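Local coordinates for hypothetical protein PH1320 (Pyrococcus horikoshii, PDB 2E87) that binds GDP in its OBG-type G domain and is probably a GTP-binding protein of the NOG1 family, though its biological function is unknown, at residues Lys41-Glu46 with Tyr118-Asn123; Asp59-Val64 with Trp100-Ile105; His92-Gly97 with Arg148-Ala153; Glu110-Arg115 with Arg130-Arg135. All blocks are in the same frame, centred on the assembly; numbering follows the deposited sequence.

How the contacts relate
All four contacts tie antiparallel helices of the NOG1 N-terminal helical domain into a long bundle, away from the nucleotide site. Contacts 2, 3 and 4 share helix 88-117, contacts 1 and 2 helix 38-67, contacts 1 and 4 helix 122-142. Centre to centre, contact 1, outermost, sits about 12 Å from contact 4, contact 4 about 16 Å from contact 2, and contact 2 about 13 Å from contact 3. Along the chain contact 2 is nested in the loop closed by contact 1 and closes before contact 4 opens; contact 4 lies within the loop closed by contact 3, which crosses contacts 1 and 2. The bundle is thus held along its length, from its far end toward the G domain.

Contact 1: residues Lys41-Glu46 with Tyr118-Asn123; sequences KARLRE and YSNDPN
Arg-43 reaches across from its helix to the turn at Ser-119 and Asn-120, and a single nitrogen, NH1, meets both. It lies 2.6 Å from Ser-119 O, which sits at the edge of the guanidinium, near its plane. The N-H...O angle of 122° makes this a bent, weak hydrogen bond in spite of the short distance. The second bond, from NH1 to Asn-120 OD1 at 3.0 Å, is weak too, and here the oxygen approaches obliquely, the amide plane standing 77° from that of the guanidinium. The long arginine suits the gap. Its CG is anti to the backbone N, which sends the chain out from the helix, and a bend at chi3 (65°) swings the guanidinium round to the two oxygens. Asn-120 starts out pointing away, but its short amide returns OD1 to the arginine. The turn joins helix 88-117 to helix 122-142 at the far end of the antiparallel helical bundle, and Arg-43 attaches it to helix 38-67. Ser-119 has work of its own: OG accepts from Asp-121 N at 3.3 Å in a nearly straight bond, forming an ST turn, and also hydrogen-bonds to Glu-124. A small hydroxyl residue can make both links while its carbonyl is left to the arginine. Next along, Asp-121 is the N-cap of helix 122-142, where its short carboxylate takes a weak bond from Asn-123 N to OD1 at 3.0 Å. Ile-125 of that helix lies against the side chains of both Arg-43 and Ser-119.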
# COMPACT_ATOMS: atom_id res chain seq x y z
N LYS A 41 -41.21 -3.32 33.01
CA LYS A 41 -39.83 -3.03 33.41
C LYS A 41 -38.83 -4.02 32.83
O LYS A 41 -37.76 -3.63 32.37
CB LYS A 41 -39.71 -2.98 34.93
CG LYS A 41 -40.36 -1.75 35.56
CD LYS A 41 -40.02 -1.60 37.03
CE LYS A 41 -40.57 -0.29 37.58
NZ LYS A 41 -40.46 -0.18 39.07
N ALA A 42 -39.18 -5.30 32.87
CA ALA A 42 -38.31 -6.32 32.31
C ALA A 42 -38.24 -6.09 30.80
O ALA A 42 -37.17 -6.13 30.19
CB ALA A 42 -38.88 -7.70 32.62
N ARG A 43 -39.40 -5.81 30.21
CA ARG A 43 -39.52 -5.56 28.78
C ARG A 43 -38.68 -4.37 28.30
O ARG A 43 -38.08 -4.42 27.23
CB ARG A 43 -41.00 -5.37 28.41
CG ARG A 43 -41.27 -5.07 26.93
CD ARG A 43 -42.76 -5.22 26.58
NE ARG A 43 -43.61 -4.24 27.26
CZ ARG A 43 -44.81 -4.52 27.78
NH1 ARG A 43 -45.30 -5.76 27.70
NH2 ARG A 43 -45.50 -3.58 28.39
N LEU A 44 -38.63 -3.30 29.09
CA LEU A 44 -37.83 -2.14 28.71
C LEU A 44 -36.35 -2.40 28.93
O LEU A 44 -35.50 -1.74 28.36
CB LEU A 44 -38.23 -0.90 29.53
CG LEU A 44 -39.67 -0.41 29.46
CD1 LEU A 44 -39.82 0.82 30.34
CD2 LEU A 44 -40.05 -0.09 28.03
N ARG A 45 -36.05 -3.36 29.80
CA ARG A 45 -34.66 -3.68 30.06
C ARG A 45 -34.14 -4.54 28.92
O ARG A 45 -33.04 -4.31 28.42
CB ARG A 45 -34.51 -4.46 31.39
CG ARG A 45 -34.28 -3.58 32.59
CD ARG A 45 -33.56 -4.31 33.72
NE ARG A 45 -33.44 -3.47 34.90
CZ ARG A 45 -34.39 -3.33 35.82
NH1 ARG A 45 -35.53 -3.99 35.70
NH2 ARG A 45 -34.21 -2.51 36.85
N GLU A 46 -34.94 -5.52 28.54
CA GLU A 46 -34.59 -6.43 27.47
C GLU A 46 -34.42 -5.65 26.17
O GLU A 46 -33.53 -5.94 25.38
CB GLU A 46 -35.66 -7.51 27.35
CG GLU A 46 -35.79 -8.34 28.62
CD GLU A 46 -34.59 -9.24 28.86
OE1 GLU A 46 -33.47 -8.87 28.48
OE2 GLU A 46 -34.76 -10.32 29.46
N TYR A 118 -43.73 -5.45 21.60
CA TYR A 118 -45.11 -5.84 21.36
C TYR A 118 -45.61 -7.09 22.11
O TYR A 118 -46.72 -7.56 21.89
CB TYR A 118 -45.27 -6.01 19.84
CG TYR A 118 -46.69 -5.96 19.37
CD1 TYR A 118 -47.41 -4.77 19.41
CD2 TYR A 118 -47.34 -7.12 18.94
CE1 TYR A 118 -48.76 -4.74 19.06
CE2 TYR A 118 -48.69 -7.11 18.58
CZ TYR A 118 -49.40 -5.91 18.64
OH TYR A 118 -50.73 -5.91 18.33
N SER A 119 -44.80 -7.61 23.03
CA SER A 119 -45.18 -8.80 23.79
C SER A 119 -45.66 -8.52 25.21
O SER A 119 -45.45 -7.43 25.75
CB SER A 119 -44.00 -9.77 23.85
OG SER A 119 -44.36 -10.98 24.49
N ASN A 120 -46.31 -9.51 25.82
CA ASN A 120 -46.81 -9.38 27.20
C ASN A 120 -46.56 -10.67 27.98
O ASN A 120 -47.00 -10.80 29.12
CB ASN A 120 -48.31 -9.08 27.24
CG ASN A 120 -48.64 -7.71 26.69
OD1 ASN A 120 -48.13 -6.69 27.17
ND2 ASN A 120 -49.51 -7.67 25.69
N ASP A 121 -45.87 -11.61 27.35
CA ASP A 121 -45.57 -12.90 27.96
C ASP A 121 -44.11 -12.88 28.43
O ASP A 121 -43.19 -13.10 27.64
CB ASP A 121 -45.78 -14.02 26.95
CG ASP A 121 -45.60 -15.41 27.55
OD1 ASP A 121 -44.89 -15.53 28.57
OD2 ASP A 121 -46.14 -16.39 27.00
N PRO A 122 -43.88 -12.63 29.73
CA PRO A 122 -42.53 -12.59 30.30
C PRO A 122 -41.65 -13.70 29.75
O PRO A 122 -40.49 -13.47 29.44
CB PRO A 122 -42.79 -12.74 31.79
CG PRO A 122 -44.05 -11.99 31.97
CD PRO A 122 -44.89 -12.46 30.79
N ASN A 123 -42.21 -14.90 29.64
CA ASN A 123 -41.47 -16.04 29.10
C ASN A 123 -40.92 -15.70 27.72
O ASN A 123 -39.74 -15.92 27.44
CB ASN A 123 -42.40 -17.24 28.94
CG ASN A 123 -42.43 -18.13 30.16
OD1 ASN A 123 -41.44 -18.77 30.50
ND2 ASN A 123 -43.58 -18.18 30.82

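Contact 2: residues Asp59-Val64 with Trp100-Ile105; sequences DNLRKV and WAIRII
Ile-102 and Leu-61 bury most of this interface, Ile-102 the larger share, and the two side chains lie alongside each other, pointing opposite ways. The CG1 arm of Ile-102 meets Leu-61, 3.8 Å from its CB. With CG1 beside its own backbone N (chi1 -68°), the arm runs on to CD1, which rests 3.6 Å from Arg-62 N, against the main chain of the opposite helix. Leu-61 answers with CD1, which reaches Ala-101 CB at 4.2 Å; the small methyl of alanine lets the helices stay close there. The two helices are neighbours in the antiparallel bundle of the N-terminal domain, the N-to-C directions of the two segments 149° apart and their axes separated by 9.8 Å. Leu-140 of helix 122-142 packs on Leu-61 as well, so the leucine touches two other helices, 88-117 and 122-142. Arg-62 borders the apolar patch. Its chain runs roughly perpendicular to that of Ile-102, and a bend at chi3 carries NH2 to 3.7 Å from Ile-102 CG2. Cutting Ile-102 back to an alanine would probably open a gap beside Leu-61 CB and the Arg-62 backbone. Asp-59 makes a long salt bridge with Arg-62, its OD1 4.0 Å from NH1.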
# COMPACT_ATOMS: atom_id res chain seq x y z
N ASP A 59 -20.88 -0.34 16.15
CA ASP A 59 -19.93 0.75 16.26
C ASP A 59 -18.50 0.28 16.07
O ASP A 59 -17.75 0.90 15.33
CB ASP A 59 -20.07 1.46 17.61
CG ASP A 59 -21.36 2.26 17.71
OD1 ASP A 59 -22.05 2.44 16.67
OD2 ASP A 59 -21.67 2.72 18.83
N ASN A 60 -18.12 -0.83 16.72
CA ASN A 60 -16.76 -1.32 16.56
C ASN A 60 -16.51 -1.78 15.11
O ASN A 60 -15.52 -1.39 14.50
CB ASN A 60 -16.46 -2.45 17.56
CG ASN A 60 -16.24 -1.93 18.99
OD1 ASN A 60 -15.12 -1.60 19.39
ND2 ASN A 60 -17.32 -1.84 19.77
N LEU A 61 -17.43 -2.56 14.55
CA LEU A 61 -17.23 -3.01 13.18
C LEU A 61 -17.16 -1.85 12.20
O LEU A 61 -16.27 -1.80 11.35
CB LEU A 61 -18.33 -3.98 12.77
CG LEU A 61 -18.35 -5.32 13.51
CD1 LEU A 61 -19.60 -6.05 13.09
CD2 LEU A 61 -17.09 -6.15 13.20
N ARG A 62 -18.09 -0.91 12.31
CA ARG A 62 -18.15 0.24 11.42
C ARG A 62 -16.87 1.06 11.45
O ARG A 62 -16.51 1.70 10.45
CB ARG A 62 -19.34 1.12 11.77
CG ARG A 62 -19.61 2.21 10.75
CD ARG A 62 -20.86 2.99 11.13
NE ARG A 62 -22.09 2.32 10.69
CZ ARG A 62 -23.04 1.88 11.51
NH1 ARG A 62 -22.89 2.02 12.83
NH2 ARG A 62 -24.13 1.31 11.01
N LYS A 63 -16.18 1.06 12.59
CA LYS A 63 -14.93 1.79 12.75
C LYS A 63 -13.88 1.22 11.81
O LYS A 63 -13.02 1.94 11.32
CB LYS A 63 -14.43 1.69 14.20
CG LYS A 63 -12.97 2.11 14.38
CD LYS A 63 -12.45 1.91 15.82
CE LYS A 63 -12.88 3.02 16.78
NZ LYS A 63 -12.23 2.92 18.14
N VAL A 64 -13.94 -0.09 11.58
CA VAL A 64 -13.00 -0.78 10.68
C VAL A 64 -13.21 -0.34 9.23
O VAL A 64 -12.25 -0.09 8.49
CB VAL A 64 -13.19 -2.31 10.73
CG1 VAL A 64 -12.19 -2.97 9.82
CG2 VAL A 64 -13.03 -2.82 12.15
N TRP A 100 -21.68 -6.74 5.74
CA TRP A 100 -22.80 -7.66 5.78
C TRP A 100 -23.25 -7.85 7.23
O TRP A 100 -24.44 -7.78 7.53
CB TRP A 100 -22.39 -9.00 5.16
CG TRP A 100 -23.41 -10.09 5.39
CD1 TRP A 100 -24.57 -10.29 4.71
CD2 TRP A 100 -23.39 -11.06 6.44
NE1 TRP A 100 -25.28 -11.32 5.27
CE2 TRP A 100 -24.58 -11.81 6.34
CE3 TRP A 100 -22.49 -11.37 7.47
CZ2 TRP A 100 -24.89 -12.85 7.22
CZ3 TRP A 100 -22.80 -12.41 8.35
CH2 TRP A 100 -24.00 -13.13 8.22
N ALA A 101 -22.30 -8.09 8.14
CA ALA A 101 -22.62 -8.32 9.55
C ALA A 101 -23.31 -7.11 10.17
O ALA A 101 -24.29 -7.26 10.93
CB ALA A 101 -21.34 -8.66 10.31
N ILE A 102 -22.83 -5.91 9.85
CA ILE A 102 -23.41 -4.68 10.37
C ILE A 102 -24.85 -4.58 9.93
O ILE A 102 -25.73 -4.21 10.71
CB ILE A 102 -22.65 -3.45 9.85
CG1 ILE A 102 -21.26 -3.42 10.45
CG2 ILE A 102 -23.41 -2.19 10.18
CD1 ILE A 102 -20.41 -2.27 9.98
N ARG A 103 -25.10 -4.93 8.68
CA ARG A 103 -26.43 -4.86 8.10
C ARG A 103 -27.42 -5.85 8.73
O ARG A 103 -28.52 -5.47 9.10
CB ARG A 103 -26.35 -5.06 6.58
CG ARG A 103 -27.19 -4.11 5.74
CD ARG A 103 -26.41 -3.52 4.55
NE ARG A 103 -25.59 -4.51 3.85
CZ ARG A 103 -26.05 -5.66 3.34
NH1 ARG A 103 -27.34 -5.98 3.46
NH2 ARG A 103 -25.22 -6.50 2.73
N ILE A 104 -27.03 -7.11 8.85
CA ILE A 104 -27.92 -8.11 9.44
C ILE A 104 -28.22 -7.82 10.91
O ILE A 104 -29.32 -8.09 11.40
CB ILE A 104 -27.31 -9.50 9.36
CG1 ILE A 104 -26.56 -9.66 8.05
CG2 ILE A 104 -28.41 -10.54 9.47
CD1 ILE A 104 -27.37 -9.29 6.82
N ILE A 105 -27.24 -7.29 11.63
CA ILE A 105 -27.42 -6.99 13.04
C ILE A 105 -28.39 -5.85 13.26
O ILE A 105 -29.18 -5.86 14.21
CB ILE A 105 -26.06 -6.69 13.71
CG1 ILE A 105 -25.31 -8.01 13.88
CG2 ILE A 105 -26.25 -5.98 15.03
CD1 ILE A 105 -23.88 -7.83 14.29

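Contact 3: residues His92-Gly97 with Arg148-Ala153; sequences HKAMAG and RYLNKA. With SO4 (sulfate ion), chain B.
Ala-94 and Leu-150 face each other where helix 88-117 of the N-terminal helical bundle packs against the short helix 144-156, the two segments crossing at -131° with axes 10.1 Å apart. Apolar packing carries the contact, and no hydrogen bond joins the segments. Ala-94 CB sits 3.8 Å from Leu-150 CG, near the fork of the leucine, with both its methyls about as close. So small a residue suits a point where the backbones approach, their alpha carbons 7.0 Å apart. Selenomethionine Met-95 comes in crosswise to the leucine. The bend at chi2 (-63°) turns SE toward it, 4.0 Å from Leu-150 CD2 and about equally near CD1. Were Leu-150 a glycine, the selenium would probably be left without its partner across the contact, and a gap would open beside the Ala-94 methyl, whose remaining neighbour on the facing segment is the Tyr-149 edge.

The aromatic contact is made at that edge. Tyr-149 CD2 meets Ala-94 CB at 3.7 Å, near the ring plane, while one face of the ring carries Ala-153 CB from the next turn of its own helix. The phenol suits this border because its ring can lie against alanine while its hydroxyl bonds to the Val-86 carbonyl.

Polar contacts lie apart from this packing. His-92, on another side of its helix, binds a sulfate ion that probably came from the crystallisation liquor and is also hydrogen-bonded to Ser-72. The sulfate O2 accepts from His-92 NE2 at 3.2 Å, in the plane of the imidazole; O4 takes a weak second bond from NE2 at 3.4 Å.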
# COMPACT_ATOMS: atom_id res chain seq x y z
N HIS A 92 -11.08 -7.23 -0.09
CA HIS A 92 -12.39 -6.69 -0.40
C HIS A 92 -13.51 -7.52 0.18
O HIS A 92 -14.48 -6.98 0.70
CB HIS A 92 -12.59 -6.57 -1.92
CG HIS A 92 -12.14 -5.26 -2.49
ND1 HIS A 92 -11.72 -5.12 -3.80
CD2 HIS A 92 -12.06 -4.03 -1.93
CE1 HIS A 92 -11.40 -3.86 -4.02
NE2 HIS A 92 -11.59 -3.17 -2.91
N LYS A 93 -13.35 -8.84 0.10
CA LYS A 93 -14.35 -9.76 0.60
C LYS A 93 -14.45 -9.81 2.11
O LYS A 93 -15.54 -9.95 2.66
CB LYS A 93 -14.11 -11.16 0.05
CG LYS A 93 -14.51 -11.26 -1.40
CD LYS A 93 -14.16 -12.59 -2.02
CE LYS A 93 -14.55 -12.58 -3.49
NZ LYS A 93 -14.10 -13.79 -4.20
N ALA A 94 -13.31 -9.69 2.77
CA ALA A 94 -13.30 -9.70 4.22
C ALA A 94 -14.06 -8.45 4.66
O ALA A 94 -14.96 -8.52 5.51
CB ALA A 94 -11.88 -9.68 4.74
N MSE A 95 -13.72 -7.31 4.07
CA MSE A 95 -14.38 -6.06 4.40
C MSE A 95 -15.87 -6.18 4.15
O MSE A 95 -16.67 -5.72 4.96
CB MSE A 95 -13.80 -4.91 3.60
CG MSE A 95 -12.37 -4.54 3.98
SE MSE A 95 -12.19 -3.90 5.81
CE MSE A 95 -12.84 -2.08 5.54
N ALA A 96 -16.24 -6.79 3.03
CA ALA A 96 -17.65 -6.94 2.70
C ALA A 96 -18.35 -7.83 3.72
O ALA A 96 -19.55 -7.71 3.95
CB ALA A 96 -17.81 -7.52 1.29
N GLY A 97 -17.61 -8.74 4.33
CA GLY A 97 -18.20 -9.58 5.35
C GLY A 97 -18.56 -8.72 6.55
O GLY A 97 -19.56 -8.96 7.22
N ARG A 148 -10.14 -12.13 11.83
CA ARG A 148 -8.80 -12.56 12.17
C ARG A 148 -7.85 -12.27 11.01
O ARG A 148 -6.75 -11.79 11.23
CB ARG A 148 -8.84 -14.04 12.54
CG ARG A 148 -9.41 -14.24 13.94
CD ARG A 148 -9.79 -15.67 14.23
NE ARG A 148 -10.25 -15.78 15.61
CZ ARG A 148 -9.45 -15.71 16.67
NH1 ARG A 148 -8.15 -15.56 16.50
NH2 ARG A 148 -9.96 -15.75 17.88
N TYR A 149 -8.29 -12.55 9.79
CA TYR A 149 -7.47 -12.26 8.63
C TYR A 149 -7.21 -10.74 8.52
O TYR A 149 -6.09 -10.33 8.24
CB TYR A 149 -8.15 -12.75 7.35
CG TYR A 149 -7.70 -12.01 6.10
CD1 TYR A 149 -6.50 -12.32 5.47
CD2 TYR A 149 -8.49 -10.98 5.56
CE1 TYR A 149 -6.07 -11.62 4.33
CE2 TYR A 149 -8.08 -10.27 4.43
CZ TYR A 149 -6.87 -10.59 3.81
OH TYR A 149 -6.46 -9.87 2.72
N LEU A 150 -8.24 -9.92 8.72
CA LEU A 150 -8.05 -8.47 8.61
C LEU A 150 -7.02 -7.96 9.62
O LEU A 150 -6.30 -7.00 9.36
CB LEU A 150 -9.37 -7.73 8.81
CG LEU A 150 -10.30 -7.79 7.61
CD1 LEU A 150 -11.66 -7.26 7.97
CD2 LEU A 150 -9.69 -7.00 6.45
N ASN A 151 -6.93 -8.62 10.76
CA ASN A 151 -5.98 -8.18 11.76
C ASN A 151 -4.55 -8.51 11.36
O ASN A 151 -3.62 -7.77 11.70
CB ASN A 151 -6.34 -8.78 13.10
CG ASN A 151 -6.04 -7.84 14.23
OD1 ASN A 151 -6.12 -6.62 14.08
ND2 ASN A 151 -5.72 -8.39 15.39
N LYS A 152 -4.39 -9.62 10.64
CA LYS A 152 -3.08 -10.07 10.16
C LYS A 152 -2.68 -9.26 8.92
O LYS A 152 -1.51 -8.93 8.72
CB LYS A 152 -3.10 -11.56 9.80
CG LYS A 152 -3.27 -12.54 10.97
CD LYS A 152 -3.60 -13.93 10.46
CE LYS A 152 -4.08 -14.86 11.57
NZ LYS A 152 -4.72 -16.10 11.01
N ALA A 153 -3.64 -8.96 8.07
CA ALA A 153 -3.33 -8.17 6.88
C ALA A 153 -2.89 -6.79 7.36
O ALA A 153 -2.04 -6.14 6.74
CB ALA A 153 -4.56 -8.05 5.99
S SO4 B . -12.87 0.41 -2.33
O1 SO4 B . -12.59 1.89 -2.07
O2 SO4 B . -12.17 -0.50 -1.29
O3 SO4 B . -14.39 0.26 -2.19
O4 SO4 B . -12.31 0.04 -3.68

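Contact 4: residues Glu110-Arg115 with Arg130-Arg135; sequences ERYVER and RQFYGR
Tyr-112 and Phe-132 meet in an aromatic and apolar contact, bordered by one hydrogen bond, between two helices of the antiparallel bundle that forms the N-terminal domain. Helix 88-117 and helix 122-142 make a helical hairpin here, their segments nearly antiparallel at 172° and their axes 10.4 Å apart. Tyr-112 is the central residue and has the most surface covered. With CG beside its backbone N (chi1 -81°), its ring extends across to the other helix. Phe-132 CB lies over one face in a CH-pi contact, 4.1 Å from the ring centroid. The phenyl ring itself stands obliquely to the tyrosine, its CD1 3.7 Å from Tyr-112 CD2. Because Phe-132 CG is anti to the backbone N, its ring turns into the bundle, where Val-50 of helix 38-67 and Leu-108 also touch it; a large flat side chain can serve all these neighbours. Gln-131 borders the other end of the tyrosine, with CB 3.8 Å from Tyr-112 CE1 and its amide plane steeply turned from the ring. A tyrosine suits this place because its ring packs inside while its hydroxyl reaches the edge of the interface. There Arg-135, extended from CG to NE, crosses the phenol at about a right angle. Its NE donates to Tyr-112 OH at 2.9 Å in a fairly straight bond (160°), the oxygen lying at the guanidinium edge, close to its plane.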
# COMPACT_ATOMS: atom_id res chain seq x y z
N GLU A 110 -33.90 -4.26 14.93
CA GLU A 110 -35.21 -3.71 14.65
C GLU A 110 -36.25 -4.82 14.76
O GLU A 110 -37.32 -4.62 15.32
CB GLU A 110 -35.21 -3.08 13.26
CG GLU A 110 -36.58 -2.67 12.77
CD GLU A 110 -36.51 -1.72 11.60
OE1 GLU A 110 -36.17 -0.53 11.81
OE2 GLU A 110 -36.79 -2.16 10.47
N ARG A 111 -35.93 -5.99 14.23
CA ARG A 111 -36.85 -7.12 14.30
C ARG A 111 -37.18 -7.54 15.74
O ARG A 111 -38.35 -7.69 16.09
CB ARG A 111 -36.29 -8.31 13.52
CG ARG A 111 -36.80 -9.69 13.99
CD ARG A 111 -37.77 -10.35 13.02
NE ARG A 111 -37.21 -10.48 11.69
CZ ARG A 111 -36.17 -11.26 11.39
NH1 ARG A 111 -35.58 -11.98 12.33
NH2 ARG A 111 -35.72 -11.31 10.14
N TYR A 112 -36.16 -7.73 16.57
CA TYR A 112 -36.37 -8.17 17.95
C TYR A 112 -36.93 -7.11 18.89
O TYR A 112 -37.70 -7.43 19.79
CB TYR A 112 -35.09 -8.77 18.50
CG TYR A 112 -34.92 -10.20 18.04
CD1 TYR A 112 -35.51 -11.24 18.74
CD2 TYR A 112 -34.27 -10.49 16.84
CE1 TYR A 112 -35.47 -12.53 18.26
CE2 TYR A 112 -34.24 -11.78 16.34
CZ TYR A 112 -34.84 -12.80 17.06
OH TYR A 112 -34.85 -14.08 16.56
N VAL A 113 -36.55 -5.85 18.71
CA VAL A 113 -37.10 -4.80 19.55
C VAL A 113 -38.62 -4.78 19.36
O VAL A 113 -39.37 -4.69 20.33
CB VAL A 113 -36.52 -3.40 19.20
CG1 VAL A 113 -37.40 -2.30 19.81
CG2 VAL A 113 -35.11 -3.26 19.75
N GLU A 114 -39.08 -4.87 18.11
CA GLU A 114 -40.51 -4.87 17.82
C GLU A 114 -41.22 -6.03 18.50
O GLU A 114 -42.22 -5.83 19.19
CB GLU A 114 -40.78 -4.94 16.31
CG GLU A 114 -42.25 -4.75 15.93
CD GLU A 114 -42.97 -6.05 15.55
OE1 GLU A 114 -42.63 -7.13 16.09
OE2 GLU A 114 -43.89 -6.00 14.70
N ARG A 115 -40.72 -7.25 18.31
CA ARG A 115 -41.34 -8.42 18.93
C ARG A 115 -41.45 -8.27 20.44
O ARG A 115 -42.48 -8.60 21.01
CB ARG A 115 -40.55 -9.70 18.65
CG ARG A 115 -41.19 -10.62 17.64
CD ARG A 115 -40.93 -10.08 16.27
NE ARG A 115 -41.70 -10.73 15.21
CZ ARG A 115 -41.45 -10.54 13.92
NH1 ARG A 115 -40.47 -9.74 13.58
NH2 ARG A 115 -42.17 -11.15 12.99
N ARG A 130 -32.85 -13.62 24.47
CA ARG A 130 -31.95 -14.74 24.40
C ARG A 130 -31.69 -15.14 22.95
O ARG A 130 -30.56 -15.44 22.57
CB ARG A 130 -32.52 -15.91 25.20
CG ARG A 130 -31.48 -16.91 25.65
CD ARG A 130 -32.14 -18.04 26.44
NE ARG A 130 -32.82 -17.54 27.63
CZ ARG A 130 -34.06 -17.87 27.99
NH1 ARG A 130 -34.78 -18.71 27.25
NH2 ARG A 130 -34.59 -17.36 29.09
N GLN A 131 -32.74 -15.12 22.12
CA GLN A 131 -32.58 -15.48 20.72
C GLN A 131 -31.70 -14.48 19.99
O GLN A 131 -30.85 -14.86 19.19
CB GLN A 131 -33.93 -15.55 20.01
CG GLN A 131 -34.79 -16.73 20.39
CD GLN A 131 -36.00 -16.85 19.49
OE1 GLN A 131 -35.86 -17.03 18.27
NE2 GLN A 131 -37.19 -16.74 20.07
N PHE A 132 -31.94 -13.19 20.25
CA PHE A 132 -31.18 -12.13 19.60
C PHE A 132 -29.69 -12.31 19.93
O PHE A 132 -28.85 -12.34 19.03
CB PHE A 132 -31.69 -10.76 20.06
CG PHE A 132 -30.90 -9.61 19.52
CD1 PHE A 132 -31.07 -9.20 18.20
CD2 PHE A 132 -29.97 -8.96 20.32
CE1 PHE A 132 -30.31 -8.14 17.68
CE2 PHE A 132 -29.21 -7.91 19.83
CZ PHE A 132 -29.38 -7.49 18.49
N TYR A 133 -29.37 -12.44 21.22
CA TYR A 133 -27.99 -12.66 21.64
C TYR A 133 -27.43 -13.84 20.83
O TYR A 133 -26.37 -13.74 20.23
CB TYR A 133 -27.94 -12.99 23.13
CG TYR A 133 -27.81 -11.79 24.05
CD1 TYR A 133 -28.59 -10.66 23.86
CD2 TYR A 133 -26.93 -11.81 25.14
CE1 TYR A 133 -28.50 -9.57 24.71
CE2 TYR A 133 -26.83 -10.71 26.01
CZ TYR A 133 -27.61 -9.60 25.78
OH TYR A 133 -27.51 -8.50 26.57
N GLY A 134 -28.18 -14.94 20.82
CA GLY A 134 -27.75 -16.12 20.09
C GLY A 134 -27.42 -15.81 18.64
O GLY A 134 -26.38 -16.23 18.13
N ARG A 135 -28.29 -15.06 17.98
CA ARG A 135 -28.07 -14.71 16.58
C ARG A 135 -26.94 -13.72 16.36
O ARG A 135 -26.25 -13.80 15.34
CB ARG A 135 -29.35 -14.17 15.94
CG ARG A 135 -30.45 -15.21 15.78
CD ARG A 135 -31.57 -14.68 14.93
NE ARG A 135 -32.81 -15.45 15.07
CZ ARG A 135 -32.92 -16.74 14.80
NH1 ARG A 135 -31.87 -17.43 14.37
NH2 ARG A 135 -34.10 -17.35 14.94